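Local coordinates for putative GH105 family protein (Salmonella enterica subsp. enterica serovar Paratyphi A, PDB 3QWT) that is of unknown function but, as a putative family GH105 glycoside hydrolase, probably cleaves unsaturated uronyl residues from the ends of polysaccharide-derived oligosaccharides, at residues Ala296-Ala301 and Met370-Glu375; Glu102-Lys107 and Leu131-Thr136; Glu193-Phe198 and Pro242-Leu247; Met153-Ile156 and Glu161-Gln164; Tyr74-Tyr79 and Lys90-Trp95. One frame throughout, in Å; residues are numbered along the deposited sequence.

Contact 1: residues Ala296-Ala301 and Met370-Glu375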
# COMPACT_ATOMS: atom_id res chain seq x y z
N ALA A 296 -14.78 32.87 -30.29
CA ALA A 296 -14.30 33.15 -28.94
C ALA A 296 -15.47 33.07 -27.98
O ALA A 296 -15.42 32.38 -26.96
CB ALA A 296 -13.64 34.53 -28.88
N THR A 297 -16.54 33.79 -28.32
CA THR A 297 -17.78 33.77 -27.54
C THR A 297 -18.23 32.32 -27.25
O THR A 297 -18.65 32.01 -26.13
CB THR A 297 -18.93 34.56 -28.25
OG1 THR A 297 -18.52 35.92 -28.45
CG2 THR A 297 -20.19 34.55 -27.41
N ALA A 298 -18.13 31.44 -28.24
CA ALA A 298 -18.57 30.06 -28.05
C ALA A 298 -17.68 29.32 -27.04
O ALA A 298 -18.18 28.54 -26.22
CB ALA A 298 -18.60 29.31 -29.38
N GLY A 299 -16.38 29.55 -27.09
CA GLY A 299 -15.47 28.86 -26.19
C GLY A 299 -15.77 29.32 -24.78
O GLY A 299 -15.82 28.53 -23.85
N PHE A 300 -15.99 30.63 -24.66
CA PHE A 300 -16.33 31.24 -23.39
C PHE A 300 -17.58 30.60 -22.82
O PHE A 300 -17.62 30.19 -21.67
CB PHE A 300 -16.53 32.73 -23.59
CG PHE A 300 -15.26 33.49 -23.81
CD1 PHE A 300 -14.07 33.05 -23.25
CD2 PHE A 300 -15.25 34.66 -24.56
CE1 PHE A 300 -12.90 33.76 -23.43
CE2 PHE A 300 -14.08 35.37 -24.74
CZ PHE A 300 -12.90 34.92 -24.19
N ALA A 301 -18.61 30.50 -23.65
CA ALA A 301 -19.86 29.89 -23.23
C ALA A 301 -19.56 28.51 -22.68
O ALA A 301 -19.99 28.16 -21.58
CB ALA A 301 -20.83 29.80 -24.39
N MSE A 370 -20.44 23.82 -31.37
CA MSE A 370 -20.99 22.56 -30.88
C MSE A 370 -20.45 22.20 -29.52
O MSE A 370 -21.13 21.55 -28.73
CB MSE A 370 -20.90 21.42 -31.91
CG MSE A 370 -19.52 20.98 -32.37
SE MSE A 370 -19.67 19.88 -34.03
CE MSE A 370 -19.25 21.28 -35.30
N LEU A 371 -19.23 22.64 -29.22
CA LEU A 371 -18.69 22.46 -27.88
C LEU A 371 -19.65 23.08 -26.88
O LEU A 371 -20.17 22.39 -26.00
CB LEU A 371 -17.31 23.12 -27.75
CG LEU A 371 -16.04 22.29 -27.88
CD1 LEU A 371 -14.85 23.19 -27.62
CD2 LEU A 371 -16.03 21.09 -26.91
N CYS A 372 -19.90 24.38 -27.01
CA CYS A 372 -20.72 25.10 -26.04
C CYS A 372 -22.15 24.60 -26.08
O CYS A 372 -22.81 24.52 -25.04
CB CYS A 372 -20.66 26.62 -26.24
SG CYS A 372 -21.42 27.27 -27.78
N LEU A 373 -22.63 24.24 -27.26
CA LEU A 373 -24.01 23.80 -27.38
C LEU A 373 -24.18 22.42 -26.75
O LEU A 373 -25.24 22.10 -26.19
CB LEU A 373 -24.52 23.85 -28.83
CG LEU A 373 -24.71 25.24 -29.44
CD1 LEU A 373 -25.11 25.14 -30.92
CD2 LEU A 373 -25.74 26.04 -28.68
N THR A 374 -23.13 21.60 -26.80
CA THR A 374 -23.19 20.27 -26.18
C THR A 374 -23.19 20.34 -24.67
O THR A 374 -23.91 19.61 -23.99
CB THR A 374 -22.04 19.38 -26.64
OG1 THR A 374 -22.14 19.18 -28.06
CG2 THR A 374 -22.13 18.03 -25.94
N GLU A 375 -22.36 21.22 -24.12
CA GLU A 375 -22.37 21.44 -22.69
C GLU A 375 -23.75 21.99 -22.28
O GLU A 375 -24.27 21.64 -21.22
CB GLU A 375 -21.21 22.38 -22.29
CG GLU A 375 -21.20 22.79 -20.82
CD GLU A 375 -20.95 21.63 -19.84
OE1 GLU A 375 -20.18 20.72 -20.17
OE2 GLU A 375 -21.51 21.66 -18.72

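Contact 2: residues Glu102-Lys107 and Leu131-Thr136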
# COMPACT_ATOMS: atom_id res chain seq x y z
N GLU A 102 -3.08 9.38 -46.50
CA GLU A 102 -2.27 10.38 -47.19
C GLU A 102 -0.83 10.33 -46.70
O GLU A 102 0.10 10.38 -47.49
CB GLU A 102 -2.82 11.78 -46.98
CG GLU A 102 -4.06 12.06 -47.80
CD GLU A 102 -4.82 13.25 -47.26
OE1 GLU A 102 -4.35 13.84 -46.27
OE2 GLU A 102 -5.88 13.58 -47.82
N GLY A 103 -0.67 10.25 -45.39
CA GLY A 103 0.66 10.32 -44.79
C GLY A 103 0.77 11.45 -43.77
O GLY A 103 0.09 12.47 -43.86
N ALA A 104 1.64 11.26 -42.79
CA ALA A 104 1.77 12.23 -41.71
C ALA A 104 2.20 13.59 -42.22
O ALA A 104 3.09 13.69 -43.05
CB ALA A 104 2.76 11.73 -40.70
N THR A 105 1.56 14.65 -41.72
CA THR A 105 2.10 15.99 -41.90
C THR A 105 3.26 16.23 -40.94
O THR A 105 3.56 15.38 -40.10
CB THR A 105 1.05 17.07 -41.63
OG1 THR A 105 1.60 18.35 -41.98
CG2 THR A 105 0.67 17.08 -40.16
N THR A 106 3.90 17.39 -41.05
CA THR A 106 5.02 17.73 -40.19
C THR A 106 4.55 18.14 -38.79
O THR A 106 3.42 18.58 -38.63
CB THR A 106 5.92 18.84 -40.80
OG1 THR A 106 5.10 19.94 -41.19
CG2 THR A 106 6.67 18.31 -42.03
N LYS A 107 5.43 17.99 -37.80
CA LYS A 107 5.07 18.20 -36.40
C LYS A 107 5.30 19.63 -35.91
O LYS A 107 6.36 20.22 -36.14
CB LYS A 107 5.83 17.23 -35.50
CG LYS A 107 5.52 15.74 -35.76
CD LYS A 107 6.11 14.85 -34.66
CE LYS A 107 5.94 13.37 -34.98
NZ LYS A 107 6.83 12.95 -36.11
N LEU A 131 -1.69 3.48 -31.81
CA LEU A 131 -0.74 3.70 -30.70
C LEU A 131 0.61 4.35 -31.09
O LEU A 131 1.09 5.23 -30.37
CB LEU A 131 -0.51 2.42 -29.90
CG LEU A 131 0.46 2.52 -28.73
CD1 LEU A 131 -0.02 3.55 -27.69
CD2 LEU A 131 0.68 1.14 -28.08
N PRO A 132 1.22 3.93 -32.22
CA PRO A 132 2.46 4.60 -32.65
C PRO A 132 2.24 6.08 -33.00
O PRO A 132 3.14 6.87 -32.77
CB PRO A 132 2.89 3.83 -33.91
CG PRO A 132 2.02 2.59 -33.94
CD PRO A 132 0.76 2.91 -33.18
N TRP A 133 1.08 6.44 -33.54
CA TRP A 133 0.76 7.85 -33.74
C TRP A 133 0.88 8.62 -32.44
O TRP A 133 1.61 9.61 -32.36
CB TRP A 133 -0.64 8.05 -34.33
CG TRP A 133 -0.70 7.63 -35.74
CD1 TRP A 133 -1.12 6.42 -36.23
CD2 TRP A 133 -0.28 8.39 -36.87
NE1 TRP A 133 -1.00 6.40 -37.59
CE2 TRP A 133 -0.48 7.59 -38.01
CE3 TRP A 133 0.24 9.67 -37.03
CZ2 TRP A 133 -0.18 8.03 -39.30
CZ3 TRP A 133 0.55 10.11 -38.31
CH2 TRP A 133 0.33 9.29 -39.43
N LEU A 134 0.16 8.14 -31.43
CA LEU A 134 0.09 8.80 -30.13
C LEU A 134 1.44 8.84 -29.43
O LEU A 134 1.85 9.88 -28.92
CB LEU A 134 -0.93 8.12 -29.23
CG LEU A 134 -2.37 8.08 -29.75
CD1 LEU A 134 -3.18 7.13 -28.90
CD2 LEU A 134 -3.00 9.47 -29.74
N GLU A 135 2.15 7.70 -29.42
CA GLU A 135 3.47 7.65 -28.80
C GLU A 135 4.44 8.57 -29.52
O GLU A 135 5.20 9.30 -28.90
CB GLU A 135 4.05 6.22 -28.77
CG GLU A 135 3.28 5.27 -27.91
CD GLU A 135 3.98 3.94 -27.75
OE1 GLU A 135 4.72 3.54 -28.68
OE2 GLU A 135 3.80 3.29 -26.70
N THR A 136 4.44 8.50 -30.84
CA THR A 136 5.44 9.26 -31.58
C THR A 136 5.29 10.77 -31.35
O THR A 136 6.27 11.45 -31.05
CB THR A 136 5.42 8.93 -33.04
OG1 THR A 136 5.55 7.51 -33.19
CG2 THR A 136 6.58 9.63 -33.72

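Contact 3: residues Glu193-Phe198 and Pro242-Leu247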
# COMPACT_ATOMS: atom_id res chain seq x y z
N GLU A 193 4.81 17.42 -17.23
CA GLU A 193 5.24 18.40 -18.21
C GLU A 193 4.09 19.35 -18.51
O GLU A 193 4.27 20.57 -18.59
CB GLU A 193 5.69 17.69 -19.49
CG GLU A 193 6.02 18.65 -20.63
CD GLU A 193 7.21 19.57 -20.34
OE1 GLU A 193 7.35 20.60 -21.03
OE2 GLU A 193 8.02 19.25 -19.44
N ALA A 194 2.91 18.78 -18.68
CA ALA A 194 1.73 19.56 -19.03
C ALA A 194 1.37 20.61 -17.95
O ALA A 194 1.09 21.76 -18.26
CB ALA A 194 0.55 18.62 -19.31
N THR A 195 1.41 20.19 -16.70
CA THR A 195 1.17 21.08 -15.57
C THR A 195 2.19 22.18 -15.50
O THR A 195 1.85 23.35 -15.28
CB THR A 195 1.23 20.29 -14.27
OG1 THR A 195 0.28 19.23 -14.36
CG2 THR A 195 0.89 21.19 -13.05
N TYR A 196 3.46 21.81 -15.67
CA TYR A 196 4.50 22.82 -15.70
C TYR A 196 4.23 23.84 -16.81
O TYR A 196 4.32 25.05 -16.59
CB TYR A 196 5.88 22.21 -15.83
CG TYR A 196 6.97 23.24 -15.96
CD1 TYR A 196 7.45 23.91 -14.83
CD2 TYR A 196 7.50 23.57 -17.21
CE1 TYR A 196 8.45 24.86 -14.94
CE2 TYR A 196 8.52 24.52 -17.33
CZ TYR A 196 8.98 25.17 -16.18
OH TYR A 196 9.97 26.11 -16.27
N GLN A 197 3.87 23.36 -17.99
CA GLN A 197 3.60 24.29 -19.07
C GLN A 197 2.47 25.27 -18.67
O GLN A 197 2.55 26.47 -18.96
CB GLN A 197 3.30 23.56 -20.38
CG GLN A 197 4.54 22.91 -21.01
CD GLN A 197 5.65 23.92 -21.29
OE1 GLN A 197 5.37 25.09 -21.62
NE2 GLN A 197 6.90 23.49 -21.14
N PHE A 198 1.44 24.77 -17.99
CA PHE A 198 0.34 25.62 -17.57
C PHE A 198 0.88 26.76 -16.69
O PHE A 198 0.65 27.93 -16.99
CB PHE A 198 -0.68 24.82 -16.78
CG PHE A 198 -2.08 25.03 -17.23
CD1 PHE A 198 -2.68 24.11 -18.08
CD2 PHE A 198 -2.80 26.12 -16.79
CE1 PHE A 198 -3.99 24.29 -18.49
CE2 PHE A 198 -4.10 26.32 -17.20
CZ PHE A 198 -4.70 25.40 -18.05
N PRO A 242 -10.87 24.00 -17.54
CA PRO A 242 -11.86 23.07 -16.99
C PRO A 242 -11.61 21.66 -17.49
O PRO A 242 -11.75 20.71 -16.72
CB PRO A 242 -13.19 23.61 -17.56
CG PRO A 242 -12.92 25.04 -17.78
CD PRO A 242 -11.51 25.10 -18.27
N ASP A 243 -11.21 21.53 -18.75
CA ASP A 243 -10.95 20.19 -19.27
C ASP A 243 -9.70 19.59 -18.64
O ASP A 243 -9.66 18.40 -18.33
CB ASP A 243 -10.85 20.21 -20.80
CG ASP A 243 -12.23 20.32 -21.46
OD1 ASP A 243 -13.22 20.58 -20.75
OD2 ASP A 243 -12.31 20.14 -22.67
N PHE A 244 -8.70 20.43 -18.43
CA PHE A 244 -7.47 20.00 -17.80
C PHE A 244 -7.76 19.57 -16.35
O PHE A 244 -7.32 18.50 -15.90
CB PHE A 244 -6.44 21.12 -17.87
CG PHE A 244 -5.07 20.74 -17.42
CD1 PHE A 244 -4.45 19.62 -17.93
CD2 PHE A 244 -4.40 21.50 -16.48
CE1 PHE A 244 -3.19 19.27 -17.51
CE2 PHE A 244 -3.16 21.15 -16.05
CZ PHE A 244 -2.54 20.03 -16.57
N LEU A 245 -8.53 20.38 -15.63
CA LEU A 245 -8.86 20.07 -14.25
C LEU A 245 -9.58 18.74 -14.14
O LEU A 245 -9.37 17.96 -13.20
CB LEU A 245 -9.73 21.15 -13.65
CG LEU A 245 -9.02 22.44 -13.26
CD1 LEU A 245 -10.03 23.41 -12.69
CD2 LEU A 245 -7.92 22.14 -12.26
N GLU A 246 -10.46 18.49 -15.09
CA GLU A 246 -11.25 17.28 -15.06
C GLU A 246 -10.33 16.08 -15.32
O GLU A 246 -10.46 15.05 -14.66
CB GLU A 246 -12.36 17.37 -16.11
CG GLU A 246 -13.19 16.11 -16.26
CD GLU A 246 -14.31 16.30 -17.27
OE1 GLU A 246 -15.47 16.43 -16.85
OE2 GLU A 246 -14.02 16.35 -18.49
N LEU A 247 -9.42 16.23 -16.28
CA LEU A 247 -8.35 15.28 -16.48
C LEU A 247 -7.56 15.02 -15.20
O LEU A 247 -7.31 13.87 -14.86
CB LEU A 247 -7.39 15.74 -17.58
CG LEU A 247 -7.59 15.06 -18.94
CD1 LEU A 247 -6.67 15.66 -19.98
CD2 LEU A 247 -7.39 13.55 -18.83

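Contact 4: residues Met153-Ile156 and Glu161-Gln164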
# COMPACT_ATOMS: atom_id res chain seq x y z
N MSE A 153 7.19 25.81 -23.75
CA MSE A 153 6.91 25.32 -25.09
C MSE A 153 6.86 26.47 -26.09
O MSE A 153 6.13 27.45 -25.90
CB MSE A 153 5.61 24.54 -25.10
CG MSE A 153 5.75 23.20 -24.39
SE MSE A 153 4.23 22.08 -24.77
CE MSE A 153 5.00 20.34 -24.34
N GLN A 154 7.67 26.37 -27.14
CA GLN A 154 7.72 27.43 -28.12
C GLN A 154 6.58 27.25 -29.11
O GLN A 154 6.38 26.15 -29.62
CB GLN A 154 9.07 27.43 -28.84
CG GLN A 154 9.20 28.49 -29.92
CD GLN A 154 10.61 28.59 -30.43
OE1 GLN A 154 11.55 28.87 -29.66
NE2 GLN A 154 10.79 28.33 -31.72
N HIS A 155 5.81 28.30 -29.35
CA HIS A 155 4.68 28.19 -30.27
C HIS A 155 5.16 28.08 -31.72
O HIS A 155 4.94 28.99 -32.52
CB HIS A 155 3.70 29.35 -30.11
CG HIS A 155 2.39 29.13 -30.82
ND1 HIS A 155 1.36 28.40 -30.26
CD2 HIS A 155 1.97 29.51 -32.04
CE1 HIS A 155 0.34 28.37 -31.11
NE2 HIS A 155 0.69 29.03 -32.20
N ILE A 156 5.82 26.96 -32.05
CA ILE A 156 6.28 26.73 -33.41
C ILE A 156 5.17 26.16 -34.30
O ILE A 156 4.43 25.25 -33.93
CB ILE A 156 7.53 25.83 -33.48
CG1 ILE A 156 8.03 25.74 -34.93
CG2 ILE A 156 7.23 24.45 -32.97
CD1 ILE A 156 9.28 24.90 -35.08
N GLU A 161 8.94 29.70 -37.21
CA GLU A 161 9.60 29.25 -36.00
C GLU A 161 8.98 29.90 -34.76
O GLU A 161 8.64 29.20 -33.78
CB GLU A 161 11.09 29.54 -36.05
CG GLU A 161 11.88 28.54 -36.86
CD GLU A 161 13.38 28.69 -36.66
OE1 GLU A 161 13.79 29.29 -35.65
OE2 GLU A 161 14.14 28.19 -37.53
N ASN A 162 8.83 31.23 -34.81
CA ASN A 162 8.40 32.01 -33.65
C ASN A 162 9.37 31.81 -32.49
O ASN A 162 8.97 31.54 -31.35
CB ASN A 162 6.98 31.65 -33.25
CG ASN A 162 5.98 32.01 -34.31
OD1 ASN A 162 6.05 33.08 -34.90
ND2 ASN A 162 5.06 31.10 -34.59
N HIS A 163 10.65 31.95 -32.80
CA HIS A 163 11.69 31.81 -31.80
C HIS A 163 11.30 32.49 -30.49
O HIS A 163 10.78 33.61 -30.47
CB HIS A 163 13.00 32.38 -32.33
CG HIS A 163 14.19 31.95 -31.54
ND1 HIS A 163 14.56 30.63 -31.41
CD2 HIS A 163 15.08 32.67 -30.82
CE1 HIS A 163 15.63 30.55 -30.64
NE2 HIS A 163 15.97 31.78 -30.27
N GLN A 164 11.53 31.78 -29.39
CA GLN A 164 11.37 32.35 -28.04
C GLN A 164 9.95 32.81 -27.66
O GLN A 164 9.79 33.44 -26.63
CB GLN A 164 12.34 33.52 -27.85
CG GLN A 164 13.79 33.10 -27.77
CD GLN A 164 14.15 32.47 -26.44
OE1 GLN A 164 13.38 31.69 -25.88
NE2 GLN A 164 15.31 32.81 -25.92
O HOH W 1 13.35 28.56 -32.87

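Contact 5: residues Tyr74-Tyr79 and Lys90-Trp95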
# COMPACT_ATOMS: atom_id res chain seq x y z
N TYR A 74 -12.55 17.78 -31.85
CA TYR A 74 -12.82 17.73 -30.41
C TYR A 74 -14.28 18.10 -30.13
O TYR A 74 -14.97 17.43 -29.35
CB TYR A 74 -11.86 18.67 -29.69
CG TYR A 74 -11.82 18.52 -28.19
CD1 TYR A 74 -11.70 17.28 -27.60
CD2 TYR A 74 -11.84 19.65 -27.37
CE1 TYR A 74 -11.64 17.15 -26.23
CE2 TYR A 74 -11.78 19.53 -26.01
CZ TYR A 74 -11.68 18.27 -25.43
OH TYR A 74 -11.61 18.15 -24.06
N GLY A 75 -14.76 19.15 -30.78
CA GLY A 75 -16.15 19.54 -30.66
C GLY A 75 -17.07 18.40 -31.05
O GLY A 75 -18.01 18.07 -30.34
N MSE A 76 -16.79 17.78 -32.20
CA MSE A 76 -17.52 16.59 -32.62
C MSE A 76 -17.43 15.49 -31.57
O MSE A 76 -18.44 14.85 -31.23
CB MSE A 76 -16.96 16.06 -33.94
CG MSE A 76 -17.28 16.93 -35.14
SE MSE A 76 -16.61 16.12 -36.80
CE MSE A 76 -17.04 17.58 -38.02
N TYR A 77 -16.23 15.25 -31.05
CA TYR A 77 -16.05 14.16 -30.10
C TYR A 77 -16.97 14.38 -28.91
O TYR A 77 -17.68 13.48 -28.49
CB TYR A 77 -14.60 13.99 -29.62
CG TYR A 77 -14.52 12.85 -28.64
CD1 TYR A 77 -14.62 11.54 -29.08
CD2 TYR A 77 -14.42 13.08 -27.27
CE1 TYR A 77 -14.60 10.48 -28.19
CE2 TYR A 77 -14.40 12.02 -26.36
CZ TYR A 77 -14.48 10.72 -26.84
OH TYR A 77 -14.46 9.65 -25.98
N HIS A 78 -16.97 15.61 -28.40
CA HIS A 78 -17.84 15.97 -27.28
C HIS A 78 -19.28 15.53 -27.50
O HIS A 78 -19.85 14.79 -26.69
CB HIS A 78 -17.75 17.48 -26.97
CG HIS A 78 -16.68 17.82 -25.98
ND1 HIS A 78 -16.94 18.04 -24.65
CD2 HIS A 78 -15.33 17.91 -26.11
CE1 HIS A 78 -15.81 18.28 -24.01
NE2 HIS A 78 -14.82 18.20 -24.87
N TYR A 79 -19.87 15.96 -28.61
CA TYR A 79 -21.20 15.49 -28.94
C TYR A 79 -21.27 13.97 -28.95
O TYR A 79 -22.17 13.38 -28.33
CB TYR A 79 -21.67 16.07 -30.27
CG TYR A 79 -23.17 15.88 -30.48
CD1 TYR A 79 -24.09 16.65 -29.77
CD2 TYR A 79 -23.67 14.93 -31.37
CE1 TYR A 79 -25.45 16.48 -29.94
CE2 TYR A 79 -25.03 14.75 -31.54
CZ TYR A 79 -25.92 15.54 -30.82
OH TYR A 79 -27.28 15.38 -30.97
N LYS A 90 -18.38 8.28 -37.22
CA LYS A 90 -17.88 7.99 -38.56
C LYS A 90 -17.09 9.17 -39.13
O LYS A 90 -16.00 8.98 -39.66
CB LYS A 90 -19.01 7.58 -39.50
CG LYS A 90 -18.63 7.59 -40.98
CD LYS A 90 -19.02 6.28 -41.67
CE LYS A 90 -18.46 6.21 -43.07
NZ LYS A 90 -18.86 7.42 -43.86
N ILE A 91 -17.61 10.38 -38.98
CA ILE A 91 -16.90 11.56 -39.46
C ILE A 91 -15.50 11.68 -38.84
O ILE A 91 -14.52 11.97 -39.53
CB ILE A 91 -17.72 12.86 -39.20
CG1 ILE A 91 -18.98 12.88 -40.07
CG2 ILE A 91 -16.88 14.09 -39.47
CD1 ILE A 91 -19.94 14.04 -39.75
N ILE A 92 -15.41 11.43 -37.54
CA ILE A 92 -14.12 11.46 -36.85
C ILE A 92 -13.15 10.39 -37.36
O ILE A 92 -12.02 10.70 -37.80
CB ILE A 92 -14.30 11.28 -35.35
CG1 ILE A 92 -14.95 12.53 -34.76
CG2 ILE A 92 -12.97 10.95 -34.67
CD1 ILE A 92 -15.60 12.28 -33.40
N ASP A 93 -13.60 9.14 -37.32
CA ASP A 93 -12.74 8.05 -37.77
C ASP A 93 -12.33 8.22 -39.23
O ASP A 93 -11.17 7.96 -39.59
CB ASP A 93 -13.42 6.70 -37.53
CG ASP A 93 -13.61 6.40 -36.04
OD1 ASP A 93 -13.11 7.17 -35.19
OD2 ASP A 93 -14.28 5.38 -35.74
N ASP A 94 -13.26 8.68 -40.07
CA ASP A 94 -12.96 8.92 -41.47
C ASP A 94 -11.87 9.98 -41.64
O ASP A 94 -10.95 9.79 -42.42
CB ASP A 94 -14.21 9.33 -42.26
CG ASP A 94 -15.16 8.17 -42.49
OD1 ASP A 94 -14.75 7.00 -42.29
OD2 ASP A 94 -16.32 8.43 -42.88
N TRP A 95 -11.97 11.10 -40.92
CA TRP A 95 -10.94 12.11 -41.04
C TRP A 95 -9.57 11.51 -40.75
O TRP A 95 -8.60 11.75 -41.47
CB TRP A 95 -11.19 13.27 -40.08
CG TRP A 95 -10.27 14.43 -40.32
CD1 TRP A 95 -10.50 15.52 -41.12
CD2 TRP A 95 -8.97 14.64 -39.74
NE1 TRP A 95 -9.44 16.38 -41.08
CE2 TRP A 95 -8.48 15.87 -40.24
CE3 TRP A 95 -8.17 13.91 -38.84
CZ2 TRP A 95 -7.24 16.40 -39.88
CZ3 TRP A 95 -6.93 14.44 -38.48
CH2 TRP A 95 -6.48 15.67 -39.00

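Contact 1: residues Ala296-Ala301 and Met370-Glu375
Cys372 is the side chain that bridges helix 363-377 to helix 294-309. Its CB comes first. It lies 3.1 Å from the backbone oxygen Ala298 O, a short approach of a carbon to a carbonyl. The same CB also packs on the methyl of Ala301, 3.7 Å from Ala301 CB. At these two residues the backbones come close, with CA of Ala301 and CA of Cys372 5.6 Å apart. Both residues are small, which makes that spacing possible. Ala298 meets Cys372 with its carbonyl oxygen and its methyl, Ala301 with its methyl. The two helices belong to the alpha/alpha toroid, the ring of helices on which GH105 and GH88 proteins are built, and the contact is buried, its centre about 9 Å from the centre of the chain. From CB the side chain goes on to SG, placed between the backbone N and the carbonyl carbon (chi1 67°). The sulfur therefore lies alongside the partner helix, and SG is 3.8 Å from Ala298 CB. Helix 318-330 covers this patch: Ile325 touches both Cys372 and Ala301, and Ile328 touches Ala298.

Contact 2: residues Glu102-Lys107 and Leu131-Thr136
Ala104 and Trp133 make the closer of two apolar meetings between the loop 102-107 and the first turns of helix 131-143. The methyl Ala104 CB sits at the edge of the indole, near its plane, 3.6 Å from Trp133 CZ3 and 3.7 Å from Trp133 CH2. Ala104 CA lies in the ring plane too, so the loop meets the benzo end of the indole edge-on. The ring gets there because Trp133 CG is beside the backbone N and anti to the carbonyl carbon (chi1 -72°), which carries its far end to the loop. The second apolar meeting is looser. The aliphatic part of Lys107 crosses Thr136 at about a right angle, with Lys107 CE 4.0 Å from Thr136 CG2. The methyl faces the lysine because Thr136 CG2 is anti to the backbone N, with OG1 beside that N (chi1 -53°).

Polar bonds hold the ends of these groups. Lys107 is extended up to CE and bends at its last torsion (chi4 70°). Its NZ bonds to the backbone oxygen of Phe381 in the second subunit, and the lysine also makes a cation-pi contact with Trp137. Thr136 OG1 bonds back to Pro132 O in its own helix.

The loop leaves helix 86-102 at Gly103, which has positive phi, and runs on toward helix 114-125. Trp133 lies between these two helices: it stacks on Phe100 of the first and touches Phe115 and Leu118 of the second. Phe381 of the second subunit meets Trp133 edge-to-face and packs on Ala104. The contact thus lies at a subunit interface of this alpha/alpha toroid, beside helices 86-102, 114-125 and 131-143.

Contact 3: residues Glu193-Phe198 and Pro242-Leu247
Helices 188-205 and 231-248 run roughly antiparallel through residues 193-198 and 242-247, as two helices of the alpha/alpha toroid. The segment axes make an angle of 145° and approach to 12.3 Å. That is a wide spacing, and Phe244 and Phe198 fill it. The closest CA atoms are those of Thr195 and Phe244, 9.0 Å apart.

Phe244 does most of the work. Its CG is anti to the backbone N (chi1 -172°), which sends the ring across to the other helix. There it meets the ring of Phe198. The planes are nearly parallel, at 6°, with centroids 4.9 Å apart. The rings are slid so far past each other that they barely overlap. CD1 and CE1 of Phe198 meet CD2 and CE2 of Phe244, with Phe244 CD2 3.5 Å from Phe198 CE1. The methyl of Ala194 adds a looser touch, its CB 4.2 Å from Phe244 CE1. Leu260 of helix 255-272 touches both phenylalanines, Ala179 of helix 170-184 packs on Phe244, and Leu171 of the same helix packs on Phe198.

At the far end of the Phe244 ring stands Thr195, whose hydroxyl bonds to Val191 O in its own helix. Thr195 OG1 lies at the ring edge, 3.7 Å from Phe244 CZ.

Contact 4: residues Met153-Ile156 and Glu161-Gln164
Gln154 reaches across from the loop segment 153-156 and uses both ends of its amide on the backbone of 161-164. The two segments are the arms of a tight excursion between helix 131-143 and strand 165-167 of the alpha/alpha toroid, with four residues between them. Neither arm is regular strand, and each of the three hydrogen bonds between them has a side-chain amide at one end and a backbone group at the other.

The Gln154 chain is fully extended: CG is anti to the backbone N (chi1 178°) and the chain runs straight on to the amide. OE1 accepts Gln164 N at 2.9 Å, with the donor well above the carbonyl plane. NE2 gives a more bent bond to Glu161 O, 3.1 Å long and 137° at the hydrogen. It also donates to a water, which in turn donates to Glu161 OE1 and hydrogen-bonds to His163 ND1. The amide is thus gripped at both ends, and its rotation is fixed.

Asn162 works in the other direction. Its CG is beside the backbone N (chi1 -64°), which points the amide at the first arm. The backbone oxygen it meets belongs to His155, the centre of an inverse gamma turn. The His155 ring stacks on Trp167 and bonds to Thr170, while NE2 holds a glycerol molecule, probably from the crystallisation liquor. Glu161 OE2 bonds to Ser11 of the second subunit. Ile156 CA makes a CA-H...O contact with Glu161 O. Asn162 ND2 donates to His155 O at 3.0 Å, nearly along the C=O axis, and His155 O lies close to the amide plane of Asn162.

Contact 5: residues Tyr74-Tyr79 and Lys90-Trp95
Met76, a selenomethionine, carries the tight part of the packing between helices 67-83 and 86-102. Its selenium comes 3.4 Å from Ile91 CG2, and the two side chains cross at about a right angle. The Met76 chain is extended beyond CG, which sets SE and CE across the methyl branch of Ile91. Ile91 CG2 is anti to its own backbone N, and that torsion turns this branch to the selenium.

Next to it, Ile92 fits against the helix itself. Its CD1 lies 3.8 Å from Tyr77 CA and 4.1 Å from Met76 CB. The same methyl is 4.3 Å from Tyr77 CB, a looser touch, and stands at the edge of the Tyr77 ring, near its plane. The two segments run roughly antiparallel, at 143°, and their axes come within 10.1 Å. Consecutive along the chain, these two helices form a helical hairpin of the alpha/alpha toroid.

The more open part of 90-95 is charged: Lys90 is exposed, Asp93 and Asp94 partly so. Lys90 NZ makes a salt bridge to Asp94 OD2, 2.9 Å long, on the syn lone pair. Asp93 pairs with Arg89 and Arg121. Within the contact, Ile91 is less covered than the buried Ile92.

Met370 of helix 363-377 and Val38 also touch Met76, adding to its apolar surroundings. Between the two segments the contact is entirely apolar, so shape and burial hold it, while the charged groups of 90-95 are paired away from the interface.

In the fold
From the N terminus, contact 5 closes first, joining helices 67-83 and 86-102 across a short turn. Contact 2 follows, bringing the loop after helix 86-102 onto helix 131-143. Contact 4 then closes a very short loop, and contact 3 a longer one between helices 188-205 and 231-248. Contact 1 closes last, tying helix 294-309 to the C-terminal helix 363-377. All five are in series; none nests or crosses. Several still meet in space. Contact 1 packs on contact 5 through Leu371 and His78. Asp243 of contact 3 probably bonds to Tyr74 of contact 5, and Gln197 probably bonds to Met153 of contact 4. Contacts 2 and 4 both touch the second subunit.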